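Local coordinates for protein glutamate--cysteine ligase GshA (Methylobacillus flagellatus KT, PDB 3K1T) that probably acts as a ligase that joins glutamate to cysteine through the side-chain carboxylate of the glutamate, at residues A[335-345]-A[357-365]; A[15-26]-A[395-404]. All coordinates share one frame; numbering follows the deposited sequence. Where two conformers were deposited one is given.

Interaction 1. Residues A[335-345]-A[357-365]; sequences EHLKDAVAEPV and FYRVHTSRG. With SO4 (sulfate ion), chain B.
Glu343 and His361 meet on one face of an antiparallel beta hairpin, where His361 NE2 donates to Glu343 OE2 over 2.7 Å. The bond is nearly straight (164°) and lies in the imidazole plane; it uses the anti lone pair of the carboxylate, which is itself almost coplanar with the ring. CG of Glu343 sits between its backbone N and carbonyl carbon (chi1 53°), and the extended chain beyond it carries the carboxylate across to the His361 ring. Val341 CG1 covers one imidazole face, a CH-pi contact with 3.8 Å to the His361 ring centroid. On the opposite face, with Ala342 and Val360, Tyr358 OH gives a 2.6 Å hydrogen bond to the syn lone pair of Glu335 OE1, the phenol ring standing steeply against the carboxylate. Pro344 CD packs 3.9 Å from Tyr358 CE1.

Between the two faces the backbones pair: Arg359 N reaches Glu343 O at 2.8 Å, and Val345 and Phe357 form another hydrogen-bonded pair. Arg359 runs extended, and its NH2 donates to O1 of a sulfate, probably from the crystallisation liquor, at 2.9 Å. Gly67 N, Ser47 OG and Asn63 ND2 also hydrogen-bond the anion, while Asp49 forms a salt bridge with Arg359 and Phe377 a cation-pi contact. Arg51 makes a salt bridge with Glu343 OE2, and Glu368 is hydrogen-bonded to His361 ND1. Gripped at both ring nitrogens by carboxylates and covered on one face by Val341, the imidazole has its rotation fixed, and Glu343 OE2 is shared between a histidine N-H and an arginine.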
loop_
_atom_site.group_PDB
_atom_site.type_symbol
_atom_site.label_atom_id
_atom_site.label_comp_id
_atom_site.label_asym_id
_atom_site.label_seq_id
_atom_site.Cartn_x
_atom_site.Cartn_y
_atom_site.Cartn_z
ATOM N N GLU A 335 26.455 -7.189 -11.995
ATOM C CA GLU A 335 25.584 -6.254 -12.703
ATOM C C GLU A 335 26.410 -5.020 -13.111
ATOM O O GLU A 335 27.202 -4.514 -12.308
ATOM C CB GLU A 335 24.403 -5.847 -11.829
ATOM C CG GLU A 335 23.507 -7.004 -11.445
ATOM C CD GLU A 335 22.173 -6.529 -10.842
ATOM O OE1 GLU A 335 21.315 -6.037 -11.607
ATOM O OE2 GLU A 335 22.014 -6.607 -9.608
ATOM N N HIS A 336 26.246 -4.577 -14.348
ATOM C CA HIS A 336 26.918 -3.404 -14.854
ATOM C C HIS A 336 25.938 -2.516 -15.622
ATOM O O HIS A 336 25.107 -2.993 -16.414
ATOM C CB HIS A 336 28.010 -3.777 -15.852
ATOM C CG HIS A 336 29.253 -4.337 -15.250
ATOM N ND1 HIS A 336 29.314 -5.604 -14.701
ATOM C CD2 HIS A 336 30.500 -3.811 -15.138
ATOM C CE1 HIS A 336 30.555 -5.836 -14.290
ATOM N NE2 HIS A 336 31.289 -4.758 -14.524
ATOM N N LEU A 337 26.101 -1.214 -15.442
ATOM C CA LEU A 337 25.507 -0.222 -16.330
ATOM C C LEU A 337 26.626 0.238 -17.244
ATOM O O LEU A 337 27.483 1.040 -16.868
ATOM C CB LEU A 337 24.919 0.958 -15.532
ATOM C CG LEU A 337 24.116 1.976 -16.361
ATOM C CD1 LEU A 337 22.735 1.384 -16.720
ATOM C CD2 LEU A 337 24.000 3.333 -15.545
ATOM N N LYS A 338 26.640 -0.322 -18.447
ATOM C CA LYS A 338 27.721 -0.148 -19.388
ATOM C C LYS A 338 29.024 -0.546 -18.709
ATOM O O LYS A 338 29.129 -1.666 -18.277
ATOM C CB LYS A 338 27.726 1.268 -19.981
ATOM C CG LYS A 338 28.534 1.357 -21.281
ATOM C CD LYS A 338 28.271 2.637 -22.061
ATOM C CE LYS A 338 29.195 2.700 -23.275
ATOM N NZ LYS A 338 28.920 3.909 -24.096
ATOM N N ASP A 339 29.966 0.363 -18.538
ATOM C CA ASP A 339 31.245 0.013 -17.908
ATOM C C ASP A 339 31.249 0.067 -16.375
ATOM O O ASP A 339 32.227 -0.330 -15.766
ATOM C CB ASP A 339 32.335 0.933 -18.431
ATOM C CG ASP A 339 31.970 2.397 -18.294
ATOM O OD1 ASP A 339 30.830 2.782 -18.656
ATOM O OD2 ASP A 339 32.833 3.151 -17.807
ATOM N N ALA A 340 30.171 0.551 -15.762
ATOM C CA ALA A 340 30.149 0.753 -14.310
ATOM C C ALA A 340 29.491 -0.429 -13.606
ATOM O O ALA A 340 28.379 -0.811 -13.961
ATOM C CB ALA A 340 29.371 2.062 -13.966
ATOM N N VAL A 341 30.121 -0.922 -12.540
ATOM C CA VAL A 341 29.503 -1.922 -11.668
ATOM C C VAL A 341 28.282 -1.294 -10.941
ATOM O O VAL A 341 28.301 -0.104 -10.553
ATOM C CB VAL A 341 30.497 -2.449 -10.669
ATOM C CG1 VAL A 341 29.796 -3.336 -9.594
ATOM C CG2 VAL A 341 31.605 -3.220 -11.429
ATOM N N ALA A 342 27.217 -2.060 -10.810
ATOM C CA ALA A 342 26.004 -1.612 -10.135
ATOM C C ALA A 342 25.593 -2.654 -9.108
ATOM O O ALA A 342 25.856 -3.844 -9.302
ATOM C CB ALA A 342 24.883 -1.402 -11.152
ATOM N N GLU A 343 24.934 -2.222 -8.015
ATOM C CA GLU A 343 24.393 -3.141 -7.040
ATOM C C GLU A 343 23.138 -2.552 -6.396
ATOM O O GLU A 343 23.103 -1.365 -6.097
ATOM C CB GLU A 343 25.436 -3.568 -5.990
ATOM C CG GLU A 343 26.183 -2.436 -5.256
ATOM C CD GLU A 343 27.375 -2.967 -4.500
ATOM O OE1 GLU A 343 27.133 -3.658 -3.477
ATOM O OE2 GLU A 343 28.537 -2.730 -4.936
ATOM N N PRO A 344 22.104 -3.380 -6.203
ATOM C CA PRO A 344 20.798 -2.840 -5.806
ATOM C C PRO A 344 20.596 -2.662 -4.303
ATOM O O PRO A 344 21.169 -3.395 -3.473
ATOM C CB PRO A 344 19.804 -3.911 -6.317
ATOM C CG PRO A 344 20.616 -5.177 -6.195
ATOM C CD PRO A 344 21.996 -4.777 -6.663
ATOM N N VAL A 345 19.742 -1.684 -3.999
ATOM C CA VAL A 345 19.282 -1.354 -2.647
ATOM C C VAL A 345 17.745 -1.400 -2.658
ATOM O O VAL A 345 17.134 -0.679 -3.451
ATOM C CB VAL A 345 19.697 0.086 -2.265
ATOM C CG1 VAL A 345 19.354 0.373 -0.784
ATOM C CG2 VAL A 345 21.172 0.341 -2.562
ATOM N N PHE A 357 16.882 1.524 -5.529
ATOM C CA PHE A 357 17.757 2.088 -6.512
ATOM C C PHE A 357 19.028 1.276 -6.614
ATOM O O PHE A 357 19.348 0.533 -5.713
ATOM C CB PHE A 357 18.059 3.577 -6.204
ATOM C CG PHE A 357 18.729 3.813 -4.883
ATOM C CD1 PHE A 357 17.967 4.039 -3.733
ATOM C CD2 PHE A 357 20.100 3.853 -4.789
ATOM C CE1 PHE A 357 18.570 4.286 -2.522
ATOM C CE2 PHE A 357 20.750 4.088 -3.566
ATOM C CZ PHE A 357 19.974 4.293 -2.414
ATOM N N TYR A 358 19.730 1.398 -7.742
ATOM C CA TYR A 358 21.086 0.867 -7.852
ATOM C C TYR A 358 22.149 1.873 -7.402
ATOM O O TYR A 358 22.048 3.060 -7.710
ATOM C CB TYR A 358 21.391 0.518 -9.296
ATOM C CG TYR A 358 20.782 -0.777 -9.800
ATOM C CD1 TYR A 358 21.401 -1.978 -9.540
ATOM C CD2 TYR A 358 19.613 -0.783 -10.574
ATOM C CE1 TYR A 358 20.900 -3.171 -10.052
ATOM C CE2 TYR A 358 19.101 -2.002 -11.100
ATOM C CZ TYR A 358 19.760 -3.174 -10.827
ATOM O OH TYR A 358 19.286 -4.385 -11.339
ATOM N N ARG A 359 23.180 1.370 -6.743
ATOM C CA ARG A 359 24.416 2.124 -6.529
ATOM C C ARG A 359 25.326 1.800 -7.716
ATOM O O ARG A 359 25.784 0.665 -7.842
ATOM C CB ARG A 359 25.117 1.702 -5.247
ATOM C CG ARG A 359 24.270 1.808 -3.953
ATOM C CD ARG A 359 25.075 1.365 -2.742
ATOM N NE ARG A 359 24.204 1.063 -1.595
ATOM C CZ ARG A 359 23.578 1.975 -0.846
ATOM N NH1 ARG A 359 23.782 3.263 -1.058
ATOM N NH2 ARG A 359 22.754 1.594 0.138
ATOM N N VAL A 360 25.580 2.805 -8.545
ATOM C CA VAL A 360 26.386 2.663 -9.738
ATOM C C VAL A 360 27.754 3.222 -9.379
ATOM O O VAL A 360 27.913 4.430 -9.129
ATOM C CB VAL A 360 25.739 3.376 -10.966
ATOM C CG1 VAL A 360 26.637 3.245 -12.267
ATOM C CG2 VAL A 360 24.310 2.871 -11.251
ATOM N N HIS A 361 28.726 2.335 -9.289
ATOM C CA HIS A 361 30.088 2.695 -8.858
ATOM C C HIS A 361 30.688 3.808 -9.715
ATOM O O HIS A 361 30.620 3.767 -10.949
ATOM C CB HIS A 361 31.050 1.488 -8.923
ATOM C CG HIS A 361 30.760 0.400 -7.941
ATOM N ND1 HIS A 361 31.753 -0.411 -7.433
ATOM C CD2 HIS A 361 29.596 -0.073 -7.439
ATOM C CE1 HIS A 361 31.212 -1.335 -6.668
ATOM N NE2 HIS A 361 29.910 -1.122 -6.614
ATOM N N THR A 362 31.286 4.803 -9.051
ATOM C CA THR A 362 32.030 5.852 -9.760
ATOM C C THR A 362 33.451 5.402 -10.120
ATOM O O THR A 362 33.990 5.855 -11.102
ATOM C CB THR A 362 32.087 7.175 -8.960
ATOM O OG1 THR A 362 32.630 6.902 -7.681
ATOM C CG2 THR A 362 30.698 7.764 -8.758
ATOM N N SER A 363 34.062 4.531 -9.337
ATOM C CA SER A 363 35.346 3.953 -9.696
ATOM C C SER A 363 35.189 2.969 -10.854
ATOM O O SER A 363 34.096 2.432 -11.093
ATOM C CB SER A 363 35.980 3.225 -8.516
ATOM O OG SER A 363 36.288 4.135 -7.467
ATOM N N ARG A 364 36.302 2.726 -11.545
ATOM C CA ARG A 364 36.313 1.848 -12.739
ATOM C C ARG A 364 37.349 0.713 -12.899
ATOM O O ARG A 364 37.556 0.290 -14.032
ATOM C CB ARG A 364 36.492 2.715 -13.979
ATOM C CG ARG A 364 35.333 3.614 -14.281
ATOM C CD ARG A 364 34.226 2.804 -14.837
ATOM N NE ARG A 364 33.184 3.702 -15.243
ATOM C CZ ARG A 364 32.282 4.188 -14.415
ATOM N NH1 ARG A 364 32.262 3.813 -13.163
ATOM N NH2 ARG A 364 31.403 5.023 -14.883
ATOM N N GLY A 365 37.979 0.195 -11.844
ATOM C CA GLY A 365 38.945 -0.930 -12.016
ATOM C C GLY A 365 38.354 -2.339 -12.176
ATOM O O GLY A 365 37.149 -2.535 -11.966
HETATM S S SO4 B . 20.806 3.626 2.480
HETATM O O1 SO4 B . 21.309 3.901 1.154
HETATM O O2 SO4 B . 19.455 3.286 2.157
HETATM O O3 SO4 B . 21.471 2.501 3.096
HETATM O O4 SO4 B . 20.885 4.830 3.337
HETATM O O HOH W 1 34.927 -0.542 -16.067
HETATM O O HOH W 2 32.759 0.115 -11.814
HETATM O O HOH W 3 23.615 -1.599 -2.650
#

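Interaction 2. Residues A[15-26]-A[395-404]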
loop_
_atom_site.group_PDB
_atom_site.type_symbol
_atom_site.label_atom_id
_atom_site.label_comp_id
_atom_site.label_asym_id
_atom_site.label_seq_id
_atom_site.Cartn_x
_atom_site.Cartn_y
_atom_site.Cartn_z
ATOM N N LEU A 15 21.175 -18.622 -9.863
ATOM C CA LEU A 15 20.187 -17.559 -9.794
ATOM C C LEU A 15 18.885 -18.037 -10.436
ATOM O O LEU A 15 17.779 -17.822 -9.900
ATOM C CB LEU A 15 20.705 -16.294 -10.495
ATOM C CG LEU A 15 19.717 -15.141 -10.751
ATOM C CD1 LEU A 15 19.301 -14.516 -9.377
ATOM C CD2 LEU A 15 20.286 -14.079 -11.727
ATOM N N LEU A 16 18.995 -18.655 -11.612
ATOM C CA LEU A 16 17.781 -19.098 -12.311
ATOM C C LEU A 16 17.090 -20.230 -11.532
ATOM O O LEU A 16 15.871 -20.304 -11.523
ATOM C CB LEU A 16 18.064 -19.458 -13.805
ATOM C CG LEU A 16 17.896 -18.248 -14.780
ATOM C CD1 LEU A 16 18.905 -17.120 -14.478
ATOM C CD2 LEU A 16 18.060 -18.622 -16.246
ATOM N N THR A 17 17.854 -21.089 -10.865
ATOM C CA THR A 17 17.276 -22.123 -10.012
ATOM C C THR A 17 16.489 -21.482 -8.855
ATOM O O THR A 17 15.379 -21.883 -8.545
ATOM C CB THR A 17 18.356 -23.061 -9.441
ATOM O OG1 THR A 17 19.027 -23.713 -10.527
ATOM C CG2 THR A 17 17.731 -24.121 -8.477
ATOM N N LEU A 18 17.103 -20.528 -8.183
ATOM C CA LEU A 18 16.391 -19.759 -7.146
ATOM C C LEU A 18 15.113 -19.133 -7.664
ATOM O O LEU A 18 14.044 -19.268 -7.028
ATOM C CB LEU A 18 17.304 -18.706 -6.563
ATOM C CG LEU A 18 16.670 -17.691 -5.591
ATOM C CD1 LEU A 18 16.089 -18.355 -4.359
ATOM C CD2 LEU A 18 17.714 -16.628 -5.205
ATOM N N GLU A 19 15.203 -18.419 -8.790
ATOM C CA GLU A 19 14.020 -17.799 -9.385
ATOM C C GLU A 19 12.916 -18.826 -9.674
ATOM O O GLU A 19 11.752 -18.571 -9.357
ATOM C CB GLU A 19 14.381 -17.023 -10.651
ATOM C CG GLU A 19 15.155 -15.755 -10.361
ATOM C CD GLU A 19 15.870 -15.145 -11.579
ATOM O OE1 GLU A 19 16.222 -15.892 -12.512
ATOM O OE2 GLU A 19 16.088 -13.892 -11.570
ATOM N N LYS A 20 13.286 -19.970 -10.250
ATOM C CA LYS A 20 12.320 -21.035 -10.506
ATOM C C LYS A 20 11.665 -21.538 -9.218
ATOM O O LYS A 20 10.457 -21.735 -9.194
ATOM C CB LYS A 20 12.961 -22.222 -11.247
ATOM C CG LYS A 20 13.339 -21.884 -12.667
ATOM C CD LYS A 20 13.791 -23.108 -13.479
ATOM C CE LYS A 20 15.268 -23.395 -13.375
ATOM N NZ LYS A 20 15.593 -24.409 -14.475
ATOM N N ARG A 21 12.453 -21.752 -8.163
ATOM C CA ARG A 21 11.884 -22.201 -6.886
ATOM C C ARG A 21 10.891 -21.164 -6.322
ATOM O O ARG A 21 9.811 -21.538 -5.833
ATOM C CB ARG A 21 12.996 -22.506 -5.862
ATOM C CG ARG A 21 13.892 -23.707 -6.223
ATOM C CD ARG A 21 13.213 -25.088 -6.152
ATOM N NE ARG A 21 14.267 -26.081 -6.351
ATOM C CZ ARG A 21 14.800 -26.407 -7.540
ATOM N NH1 ARG A 21 14.348 -25.859 -8.666
ATOM N NH2 ARG A 21 15.813 -27.273 -7.613
ATOM N N LEU A 22 11.243 -19.867 -6.392
ATOM C CA LEU A 22 10.361 -18.799 -5.891
ATOM C C LEU A 22 9.053 -18.755 -6.691
ATOM O O LEU A 22 7.954 -18.616 -6.121
ATOM C CB LEU A 22 11.044 -17.417 -5.943
ATOM C CG LEU A 22 12.325 -17.217 -5.138
ATOM C CD1 LEU A 22 12.914 -15.797 -5.477
ATOM C CD2 LEU A 22 12.071 -17.397 -3.621
ATOM N N LEU A 23 9.172 -18.885 -8.010
ATOM C CA LEU A 23 8.003 -18.776 -8.890
ATOM C C LEU A 23 7.149 -20.059 -8.893
ATOM O O LEU A 23 6.032 -20.038 -9.363
ATOM C CB LEU A 23 8.409 -18.412 -10.294
ATOM C CG LEU A 23 9.177 -17.082 -10.388
ATOM C CD1 LEU A 23 9.758 -16.905 -11.795
ATOM C CD2 LEU A 23 8.327 -15.859 -9.973
ATOM N N ASP A 24 7.661 -21.155 -8.373
ATOM C CA ASP A 24 6.843 -22.365 -8.215
ATOM C C ASP A 24 6.242 -22.441 -6.801
ATOM O O ASP A 24 5.527 -23.419 -6.488
ATOM C CB ASP A 24 7.697 -23.619 -8.491
ATOM C CG ASP A 24 6.865 -24.934 -8.590
ATOM O OD1 ASP A 24 5.749 -24.940 -9.142
ATOM O OD2 ASP A 24 7.355 -25.990 -8.142
ATOM N N ASN A 25 6.576 -21.478 -5.926
ATOM C CA ASN A 25 6.123 -21.502 -4.528
ATOM C C ASN A 25 5.568 -20.147 -4.082
ATOM O O ASN A 25 5.574 -19.841 -2.904
ATOM C CB ASN A 25 7.310 -21.886 -3.631
ATOM C CG ASN A 25 7.660 -23.353 -3.738
ATOM O OD1 ASN A 25 6.899 -24.192 -3.240
ATOM N ND2 ASN A 25 8.783 -23.688 -4.441
HETATM N N MSE A 26 5.083 -19.342 -5.019
HETATM C CA MSE A 26 4.778 -17.937 -4.724
HETATM C C MSE A 26 3.708 -17.755 -3.616
HETATM O O MSE A 26 3.959 -17.079 -2.621
HETATM C CB MSE A 26 4.515 -17.153 -6.020
HETATM C CG MSE A 26 4.414 -15.654 -5.821
HETATM SE SE MSE A 26 2.574 -15.124 -5.383
HETATM C CE MSE A 26 2.887 -13.190 -5.327
ATOM N N PRO A 395 12.180 -17.197 -15.922
ATOM C CA PRO A 395 12.560 -17.000 -14.529
ATOM C C PRO A 395 13.386 -15.726 -14.283
ATOM O O PRO A 395 13.239 -15.122 -13.222
ATOM C CB PRO A 395 13.367 -18.250 -14.195
ATOM C CG PRO A 395 13.024 -19.271 -15.252
ATOM C CD PRO A 395 12.490 -18.547 -16.421
ATOM N N ASP A 396 14.220 -15.319 -15.251
ATOM C CA ASP A 396 15.000 -14.078 -15.122
ATOM C C ASP A 396 14.441 -12.885 -15.908
ATOM O O ASP A 396 15.137 -11.898 -16.097
ATOM C CB ASP A 396 16.484 -14.308 -15.488
ATOM C CG ASP A 396 17.420 -13.250 -14.868
ATOM O OD1 ASP A 396 17.183 -12.837 -13.689
ATOM O OD2 ASP A 396 18.397 -12.820 -15.569
ATOM N N ALA A 397 13.167 -12.929 -16.294
ATOM C CA ALA A 397 12.497 -11.742 -16.785
ATOM C C ALA A 397 12.575 -10.661 -15.680
ATOM O O ALA A 397 12.609 -10.982 -14.483
ATOM C CB ALA A 397 11.026 -12.036 -17.142
ATOM N N ALA A 398 12.558 -9.398 -16.075
ATOM C CA ALA A 398 12.750 -8.303 -15.116
ATOM C C ALA A 398 11.820 -8.345 -13.890
ATOM O O ALA A 398 12.301 -8.231 -12.757
ATOM C CB ALA A 398 12.668 -6.906 -15.815
ATOM N N PRO A 399 10.514 -8.547 -14.094
ATOM C CA PRO A 399 9.629 -8.612 -12.922
ATOM C C PRO A 399 9.920 -9.797 -12.003
ATOM O O PRO A 399 9.601 -9.742 -10.811
ATOM C CB PRO A 399 8.234 -8.764 -13.508
ATOM C CG PRO A 399 8.369 -8.498 -14.994
ATOM C CD PRO A 399 9.784 -8.615 -15.378
ATOM N N ASN A 400 10.508 -10.836 -12.546
ATOM C CA ASN A 400 10.869 -12.022 -11.768
ATOM C C ASN A 400 12.214 -11.884 -11.039
ATOM O O ASN A 400 12.336 -12.297 -9.865
ATOM C CB ASN A 400 10.785 -13.267 -12.666
ATOM C CG ASN A 400 9.382 -13.599 -13.049
ATOM O OD1 ASN A 400 8.432 -13.251 -12.337
ATOM N ND2 ASN A 400 9.213 -14.314 -14.166
ATOM N N ARG A 401 13.186 -11.228 -11.690
ATOM C CA ARG A 401 14.407 -10.830 -11.035
ATOM C C ARG A 401 14.080 -9.936 -9.834
ATOM O O ARG A 401 14.617 -10.139 -8.718
ATOM C CB ARG A 401 15.322 -10.093 -12.027
ATOM C CG ARG A 401 16.582 -9.412 -11.382
ATOM C CD ARG A 401 17.747 -10.327 -11.266
ATOM N NE ARG A 401 18.322 -10.679 -12.575
ATOM C CZ ARG A 401 19.224 -9.992 -13.257
ATOM N NH1 ARG A 401 19.720 -8.861 -12.784
ATOM N NH2 ARG A 401 19.631 -10.439 -14.447
ATOM N N PHE A 402 13.218 -8.937 -10.055
ATOM C CA PHE A 402 12.894 -7.975 -8.986
ATOM C C PHE A 402 12.032 -8.571 -7.890
ATOM O O PHE A 402 12.179 -8.201 -6.719
ATOM C CB PHE A 402 12.405 -6.612 -9.575
ATOM C CG PHE A 402 13.550 -5.761 -9.993
ATOM C CD1 PHE A 402 14.192 -5.981 -11.215
ATOM C CD2 PHE A 402 14.100 -4.846 -9.123
ATOM C CE1 PHE A 402 15.297 -5.262 -11.580
ATOM C CE2 PHE A 402 15.215 -4.107 -9.491
ATOM C CZ PHE A 402 15.821 -4.330 -10.711
ATOM N N TYR A 403 11.177 -9.542 -8.238
ATOM C CA TYR A 403 10.466 -10.307 -7.229
ATOM C C TYR A 403 11.472 -11.030 -6.316
ATOM O O TYR A 403 11.334 -10.985 -5.062
ATOM C CB TYR A 403 9.433 -11.298 -7.818
ATOM C CG TYR A 403 8.725 -12.103 -6.757
ATOM C CD1 TYR A 403 7.845 -11.496 -5.862
ATOM C CD2 TYR A 403 8.923 -13.481 -6.635
ATOM C CE1 TYR A 403 7.194 -12.212 -4.880
ATOM C CE2 TYR A 403 8.269 -14.222 -5.614
ATOM C CZ TYR A 403 7.413 -13.573 -4.736
ATOM O OH TYR A 403 6.758 -14.285 -3.728
ATOM N N ALA A 404 12.473 -11.681 -6.926
ATOM C CA ALA A 404 13.518 -12.348 -6.156
ATOM C C ALA A 404 14.288 -11.351 -5.268
ATOM O O ALA A 404 14.548 -11.646 -4.107
ATOM C CB ALA A 404 14.500 -13.147 -7.071
#
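Glu19 reaches from its helix to Pro395 and Asp396, just before helix 398-421. Its CB lies 3.4 Å from Pro395 O and packs on the proline ring. CG, opposite the carbonyl carbon (chi1 -71°), has Ala404 CB 4.2 Å away, and the extended chain beyond carries the carboxylate out to Asp396. CD passes 3.1 Å from Pro395 O; OE1 lies 3.2 Å from the same oxygen, without a hydrogen bond. At the tip, Glu19 OE2 approaches Asp396 OD1 to 2.6 Å, a separation at which one acid probably keeps a proton. Arg401 grips the same aspartate side-on and in the guanidinium plane, NE to OD1 and NH2 to OD2, probably easing the crowding of acids. Farther along, Leu22 CD1 presses on Ala404 CB at a tight 3.5 Å. Leu23 sets its methyls against the amide of Asn400, CD1 by ND2 and CD2 by OD1, the latter held by Asp390 N. Met26, a selenomethionine, sets CG 3.4 Å from Tyr403 OH, which is hydrogen-bonded to Glu30.

The short helix segments cross at 86°. Ile226 of helix 210-226 packs on Leu18 and Leu22; Leu15 and Arg401 rest on Leu7 of strand 6-7 and Asn52 of strand 45-52.

In the fold
From the N terminus, the chain lays down helix 13-23 early, and the start of helix 398-421 returns to pack on it, so interaction 2 closes a loop of 368 intervening residues. Interaction 1 lies nested within that loop and is far more local: 11 residues separate its segments, within the hairpin of strands 340-349 and 352-361 in the antiparallel sheet. The centres of interactions 1 and 2 are about 22 Å apart, yet the two contacts touch. Tyr358 packs against Phe402, and Glu335 OE1 forms a long, weak ion pair with Arg401 NH1. Helix 398-421 thus joins the sheet of interaction 1 to the N-terminal helix.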